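Local coordinates for glucan-binding protein C, GbpC (Streptococcus mutans UA159, PDB 5UQZ) that probably binds glucan at the bacterial cell surface and mediates both sucrose-dependent and sucrose-independent adherence, at residues Lys125-Val128 with Gly129-Ile132; Asn171-Asp175 with Pro176-Ile180. All coordinates share one frame; numbering follows the deposited sequence.

Interactions 1 and 2 are two local turns of the same beta-rich domain, which is one part of a longer wall-anchored protein. Interaction 1 (125-132) comes first along the chain and closes before interaction 2 (171-180) opens. Their centres lie about 17 Å apart, and their nearest atoms are about 5 Å apart without touching. They share a four-stranded antiparallel sheet, in which strands 122-127 and 167-172 are neighbours. Interaction 1 carries the chain from this sheet to strand 132-137 of the larger sheet. Interaction 2 makes a hairpin within the smaller sheet, from strand 167-172 to strand 180-184. The side chain of I180 in interaction 2 lies about 11 Å from the bound calcium ion.

Interaction 1. Residues Lys125-Val128 with Gly129-Ile132; sequences KMKV and GDQI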
ATOM      1  N   LYS A 125     -11.043 -11.439 -14.316  1.00  8.63           N
ATOM      2  CA  LYS A 125     -10.024 -10.913 -15.206  1.00 10.10           C
ATOM      3  C   LYS A 125     -10.550  -9.631 -15.824  1.00 10.57           C
ATOM      4  O   LYS A 125     -11.675  -9.591 -16.310  1.00 15.04           O
ATOM      5  CB  LYS A 125      -9.792 -11.956 -16.310  1.00 16.28           C
ATOM      6  CG  LYS A 125      -8.646 -11.740 -17.240  1.00 20.43           C
ATOM      7  CD  LYS A 125      -8.800 -12.522 -18.552  1.00 28.29           C
ATOM      8  CE  LYS A 125      -8.934 -13.978 -18.297  1.00 25.83           C
ATOM      9  NZ  LYS A 125      -8.768 -14.762 -19.575  1.00 29.39           N
ATOM     10  N   MET A 126      -9.748  -8.586 -15.772  1.00  9.63           N
ATOM     11  CA  MET A 126     -10.060  -7.375 -16.516  1.00  8.68           C
ATOM     12  C   MET A 126      -9.423  -7.429 -17.891  1.00  8.93           C
ATOM     13  O   MET A 126      -8.413  -8.111 -18.109  1.00 11.17           O
ATOM     14  CB  MET A 126      -9.526  -6.145 -15.783  1.00 10.76           C
ATOM     15  CG  MET A 126     -10.319  -5.786 -14.528  1.00 10.86           C
ATOM     16  SD  MET A 126      -9.734  -4.330 -13.680  1.00 11.89           S
ATOM     17  CE  MET A 126     -10.488  -3.037 -14.642  1.00 13.12           C
ATOM     18  N   LYS A 127     -10.051  -6.731 -18.843  1.00  9.39           N
ATOM     19  CA  LYS A 127      -9.615  -6.677 -20.229  1.00  9.30           C
ATOM     20  C   LYS A 127      -9.261  -5.230 -20.555  1.00  9.57           C
ATOM     21  O   LYS A 127     -10.026  -4.298 -20.230  1.00  9.95           O
ATOM     22  CB  LYS A 127     -10.803  -7.157 -21.091  1.00 11.14           C
ATOM     23  CG  LYS A 127     -10.527  -7.061 -22.581  1.00 11.89           C
ATOM     24  CD  LYS A 127     -11.633  -7.755 -23.379  1.00 11.32           C
ATOM     25  CE  LYS A 127     -11.413  -7.550 -24.867  1.00 12.28           C
ATOM     26  NZ  LYS A 127     -12.496  -8.157 -25.678  1.00 11.88           N
ATOM     27  N   VAL A 128      -8.119  -5.041 -21.201  1.00 10.14           N
ATOM     28  CA  VAL A 128      -7.670  -3.688 -21.524  1.00 10.71           C
ATOM     29  C   VAL A 128      -8.767  -2.939 -22.273  1.00 10.93           C
ATOM     30  O   VAL A 128      -9.340  -3.456 -23.248  1.00 12.83           O
ATOM     31  CB  VAL A 128      -6.381  -3.741 -22.353  1.00 13.25           C
ATOM     32  CG1 VAL A 128      -6.114  -2.385 -23.029  1.00 14.98           C
ATOM     33  CG2 VAL A 128      -5.198  -4.130 -21.472  1.00 15.28           C
ATOM     34  N   GLY A 129      -9.059  -1.715 -21.813  1.00 11.89           N
ATOM     35  CA  GLY A 129      -9.942  -0.810 -22.510  1.00 13.98           C
ATOM     36  C   GLY A 129     -11.397  -0.922 -22.137  1.00 13.72           C
ATOM     37  O   GLY A 129     -12.204  -0.120 -22.614  1.00 18.99           O
ATOM     38  N   ASP A 130     -11.784  -1.911 -21.305  1.00 12.68           N
ATOM     39  CA  ASP A 130     -13.185  -2.140 -20.960  1.00 12.95           C
ATOM     40  C   ASP A 130     -13.485  -1.661 -19.547  1.00 12.09           C
ATOM     41  O   ASP A 130     -13.147  -2.332 -18.553  1.00 13.52           O
ATOM     42  CB  ASP A 130     -13.479  -3.613 -21.078  1.00 15.21           C
ATOM     43  CG  ASP A 130     -13.544  -4.050 -22.551  1.00 19.39           C
ATOM     44  OD1 ASP A 130     -13.575  -3.175 -23.461  1.00 24.86           O
ATOM     45  OD2 ASP A 130     -13.603  -5.226 -22.816  1.00 22.94           O
ATOM     46  N   GLN A 131     -14.162  -0.522 -19.459  1.00 11.53           N
ATOM     47  CA  GLN A 131     -14.439   0.069 -18.157  1.00 10.51           C
ATOM     48  C   GLN A 131     -15.442  -0.799 -17.412  1.00 10.03           C
ATOM     49  O   GLN A 131     -16.415  -1.300 -18.003  1.00 12.30           O
ATOM     50  CB  GLN A 131     -14.992   1.482 -18.347  1.00 12.35           C
ATOM     51  CG  GLN A 131     -15.318   2.217 -17.034  1.00 13.02           C
ATOM     52  CD  GLN A 131     -15.874   3.608 -17.322  1.00 15.85           C
ATOM     53  OE1 GLN A 131     -15.133   4.491 -17.791  1.00 21.86           O
ATOM     54  NE2 GLN A 131     -17.141   3.803 -17.092  1.00 19.71           N
ATOM     55  N   ILE A 132     -15.198  -0.989 -16.125  1.00  9.30           N
ATOM     56  CA  ILE A 132     -16.147  -1.640 -15.259  1.00  8.75           C
ATOM     57  C   ILE A 132     -16.617  -0.647 -14.211  1.00  9.37           C
ATOM     58  O   ILE A 132     -15.947   0.344 -13.917  1.00  9.25           O
ATOM     59  CB  ILE A 132     -15.570  -2.904 -14.626  1.00  9.89           C
ATOM     60  CG1 ILE A 132     -14.582  -2.597 -13.533  1.00 11.73           C
ATOM     61  CG2 ILE A 132     -14.977  -3.797 -15.715  1.00 12.50           C
ATOM     62  CD1 ILE A 132     -14.075  -3.782 -12.727  1.00 12.57           C
TER
HETATM   63  O   HOH W   1     -10.605  -2.839 -17.969  1.00 10.93           O
HETATM   64  O   HOH W   2     -12.466  -5.457 -17.882  1.00 13.79           O
HETATM   65  O   HOH W   3     -14.690  -6.337 -25.107  1.00 30.20           O
HETATM   66  O   HOH W   4     -11.489  -2.906 -24.927  1.00 42.53           O
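K127 and D130 meet at the two ends of a type II beta turn. The turn is closed by the backbone bond from D130 N to K127 O, 3.2 Å long and nearly straight at 162°. Beside the turn, the D130 carboxylate lies against the aliphatic part of K127. OD2 of D130 is 3.3 Å from K127 CD, and the two side chains cross at a slant. The lysine reaches past the carboxylate because CG is anti to the backbone N (chi1 176°) and the chain beyond is extended. Its NZ stays 4.2 Å from D130 OD2, too far for a salt bridge. A water links the two charges instead, giving a proton to OD2 and taking one from NZ. The opposite charges would still be expected to attract each other.

Three more waters lace the turn. One donates to both K127 O and D130 O. Another accepts from K127 N and donates to D130 O through a longer bond of 3.3 Å. The last donates to V128 O and to D130 OD1, the latter at 2.6 Å, so each carboxylate oxygen has a water. G129 takes the third position of the turn, with a positive phi of 90°.

Where the two limbs run on from the turn, the contact is apolar. CE of M126 meets CD1 of I132 at 4.1 Å, with the side chains crossing at about a right angle. M126 also packs on Y156 and V170, and I132 touches V79. Backbone bonds from M126 to A168 and from I132 to Y156 hold the two limbs to different sheets. The arrangement is a type II turn with glycine at its third position, connecting two sheets of a beta-sandwich.

Interaction 2. Residues Asn171-Asp175 with Pro176-Ile180; sequences NLFHD and PTKTI
The end of an antiparallel beta hairpin brings F173 and K178 together, where strand 167-172 turns into strand 180-184. L172 and I180 form a non-hydrogen-bonded pair at its base. Next to them F173 N makes a weak bond of 3.4 Å to T179 O, and a water donates to both F173 O and T179 O.

The side chains of K178 and F173 cross at about a right angle. CE of the lysine lies over one face of the ring, 4.0 Å from the F173 centroid, in a CH-pi contact. A bend at chi3 (62°) brings CE onto the ring. A water joins K178 NZ to D175 N through two long bonds. N171 O lies over the opposite face, toward the rim, and W328 also meets the ring.

D175 organises the turn. OD1 accepts from T177 N at 2.9 Å and from T177 OG1 at 2.7 Å. Both donors come from the same face of the carboxylate, out of its plane. E69 N binds OD2, so both oxygens are gripped. The backbone adds a bond of 2.9 Å from K178 N to D175 O. P176 and T177 occupy the two central positions of this turn.

The side chains of L172 and I180 lie on the same face of the sheet, and both touch Y156 of strand 151-160 in the larger sheet. The arrangement is typical of an Asx turn overlapping a beta turn, here in a hairpin connection of a beta-sandwich.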
ATOM      1  N   ASN A 171      -8.508  -9.349  -7.606  1.00  7.60           N
ATOM      2  CA  ASN A 171      -9.281  -9.646  -6.406  1.00  7.80           C
ATOM      3  C   ASN A 171      -9.876  -8.308  -5.972  1.00  7.91           C
ATOM      4  O   ASN A 171      -9.135  -7.382  -5.597  1.00  8.71           O
ATOM      5  CB  ASN A 171      -8.333 -10.203  -5.353  1.00  9.50           C
ATOM      6  CG  ASN A 171      -9.040 -10.722  -4.123  1.00 12.87           C
ATOM      7  OD1 ASN A 171     -10.279 -10.841  -4.055  1.00 17.01           O
ATOM      8  ND2 ASN A 171      -8.234 -11.085  -3.145  1.00 13.78           N
ATOM      9  N   LEU A 172     -11.191  -8.175  -6.142  1.00  7.81           N
ATOM     10  CA  LEU A 172     -11.909  -6.964  -5.819  1.00  7.67           C
ATOM     11  C   LEU A 172     -12.534  -7.134  -4.443  1.00  7.75           C
ATOM     12  O   LEU A 172     -13.432  -7.969  -4.239  1.00  9.02           O
ATOM     13  CB  LEU A 172     -13.005  -6.731  -6.856  1.00 10.60           C
ATOM     14  CG  LEU A 172     -13.881  -5.503  -6.629  1.00 15.72           C
ATOM     15  CD1 LEU A 172     -13.145  -4.254  -6.954  1.00 19.29           C
ATOM     16  CD2 LEU A 172     -15.152  -5.575  -7.538  1.00 20.36           C
ATOM     17  N   PHE A 173     -12.101  -6.329  -3.480  1.00  7.59           N
ATOM     18  CA  PHE A 173     -12.613  -6.495  -2.104  1.00  7.87           C
ATOM     19  C   PHE A 173     -14.015  -5.943  -1.977  1.00  7.96           C
ATOM     20  O   PHE A 173     -14.358  -4.898  -2.552  1.00  7.95           O
ATOM     21  CB  PHE A 173     -11.647  -5.754  -1.171  1.00  8.89           C
ATOM     22  CG  PHE A 173     -10.257  -6.384  -1.198  1.00  8.76           C
ATOM     23  CD1 PHE A 173     -10.065  -7.686  -0.691  1.00 10.73           C
ATOM     24  CD2 PHE A 173      -9.202  -5.752  -1.858  1.00  9.26           C
ATOM     25  CE1 PHE A 173      -8.816  -8.273  -0.761  1.00 12.64           C
ATOM     26  CE2 PHE A 173      -7.963  -6.359  -1.932  1.00 12.18           C
ATOM     27  CZ  PHE A 173      -7.775  -7.622  -1.382  1.00 13.21           C
ATOM     28  N   HIS A 174     -14.848  -6.619  -1.177  1.00  7.46           N
ATOM     29  CA  HIS A 174     -16.200  -6.086  -0.999  1.00  7.02           C
ATOM     30  C   HIS A 174     -16.181  -4.794  -0.189  1.00  7.54           C
ATOM     31  O   HIS A 174     -17.107  -3.994  -0.318  1.00  7.76           O
ATOM     32  CB  HIS A 174     -17.156  -7.126  -0.423  1.00  8.81           C
ATOM     33  CG  HIS A 174     -16.888  -7.492   0.993  1.00  8.77           C
ATOM     34  ND1 HIS A 174     -17.497  -6.830   2.033  1.00 11.70           N
ATOM     35  CD2 HIS A 174     -16.076  -8.417   1.541  1.00 10.65           C
ATOM     36  CE1 HIS A 174     -17.068  -7.351   3.173  1.00 13.52           C
ATOM     37  NE2 HIS A 174     -16.233  -8.335   2.898  1.00 13.54           N
ATOM     38  N   ASP A 175     -15.136  -4.585   0.632  1.00  7.08           N
ATOM     39  CA  ASP A 175     -14.948  -3.328   1.347  1.00  7.49           C
ATOM     40  C   ASP A 175     -14.206  -2.357   0.424  1.00  7.49           C
ATOM     41  O   ASP A 175     -13.019  -2.572   0.128  1.00  7.75           O
ATOM     42  CB  ASP A 175     -14.160  -3.593   2.633  1.00  8.49           C
ATOM     43  CG  ASP A 175     -13.889  -2.316   3.447  1.00  8.91           C
ATOM     44  OD1 ASP A 175     -14.007  -1.205   2.911  1.00  8.41           O
ATOM     45  OD2 ASP A 175     -13.503  -2.436   4.623  1.00 10.15           O
ATOM     46  N   PRO A 176     -14.854  -1.270  -0.034  1.00  7.20           N
ATOM     47  CA  PRO A 176     -14.216  -0.404  -1.038  1.00  8.19           C
ATOM     48  C   PRO A 176     -12.991   0.313  -0.506  1.00  7.84           C
ATOM     49  O   PRO A 176     -12.195   0.823  -1.308  1.00  7.95           O
ATOM     50  CB  PRO A 176     -15.326   0.609  -1.417  1.00  8.23           C
ATOM     51  CG  PRO A 176     -16.195   0.630  -0.197  1.00  8.29           C
ATOM     52  CD  PRO A 176     -16.189  -0.776   0.352  1.00  7.78           C
ATOM     53  N   THR A 177     -12.807   0.414   0.814  1.00  7.75           N
ATOM     54  CA  THR A 177     -11.616   1.052   1.350  1.00  8.02           C
ATOM     55  C   THR A 177     -10.395   0.190   1.172  1.00  8.36           C
ATOM     56  O   THR A 177      -9.275   0.690   1.392  1.00  9.67           O
ATOM     57  CB  THR A 177     -11.818   1.426   2.833  1.00  7.96           C
ATOM     58  OG1 THR A 177     -11.853   0.252   3.632  1.00  8.29           O
ATOM     59  CG2 THR A 177     -13.021   2.311   3.051  1.00  9.83           C
ATOM     60  N   LYS A 178     -10.563  -1.086   0.767  1.00  8.41           N
ATOM     61  CA  LYS A 178      -9.431  -1.958   0.445  1.00  9.96           C
ATOM     62  C   LYS A 178      -9.162  -1.979  -1.057  1.00  9.53           C
ATOM     63  O   LYS A 178      -8.108  -2.434  -1.489  1.00 10.21           O
ATOM     64  CB  LYS A 178      -9.733  -3.373   0.945  1.00 10.06           C
ATOM     65  CG  LYS A 178      -9.789  -3.457   2.465  1.00 11.46           C
ATOM     66  CD  LYS A 178     -10.317  -4.825   2.911  1.00 15.11           C
ATOM     67  CE  LYS A 178      -9.473  -6.012   2.492  1.00 15.77           C
ATOM     68  NZ  LYS A 178     -10.138  -7.245   3.010  1.00 19.08           N
ATOM     69  N   THR A 179     -10.102  -1.485  -1.871  1.00 12.19           N
ATOM     70  CA  THR A 179      -9.942  -1.273  -3.310  1.00 10.62           C
ATOM     71  C   THR A 179      -9.622  -2.565  -4.055  1.00  9.04           C
ATOM     72  O   THR A 179     -10.497  -3.420  -4.108  1.00  9.57           O
ATOM     73  CB  THR A 179      -8.995  -0.098  -3.608  1.00 11.90           C
ATOM     74  OG1 THR A 179      -9.152   0.961  -2.641  1.00 15.32           O
ATOM     75  CG2 THR A 179      -9.248   0.462  -4.989  1.00 15.10           C
ATOM     76  N   ILE A 180      -8.431  -2.723  -4.647  1.00  8.85           N
ATOM     77  CA  ILE A 180      -8.205  -3.835  -5.563  1.00  8.44           C
ATOM     78  C   ILE A 180      -6.786  -4.366  -5.412  1.00  7.40           C
ATOM     79  O   ILE A 180      -5.820  -3.609  -5.215  1.00  8.95           O
ATOM     80  CB  ILE A 180      -8.472  -3.263  -6.953  1.00 13.34           C
ATOM     81  CG1 ILE A 180      -8.449  -4.209  -8.064  1.00 15.89           C
ATOM     82  CG2 ILE A 180      -7.496  -2.203  -7.381  1.00 19.24           C
ATOM     83  CD1 ILE A 180      -8.648  -3.378  -9.413  1.00 21.14           C
TER
HETATM   84  O   HOH W   5     -13.094  -2.748  -3.620  1.00  8.20           O
HETATM   85  O   HOH W   6     -13.033  -6.855   1.741  1.00 12.60           O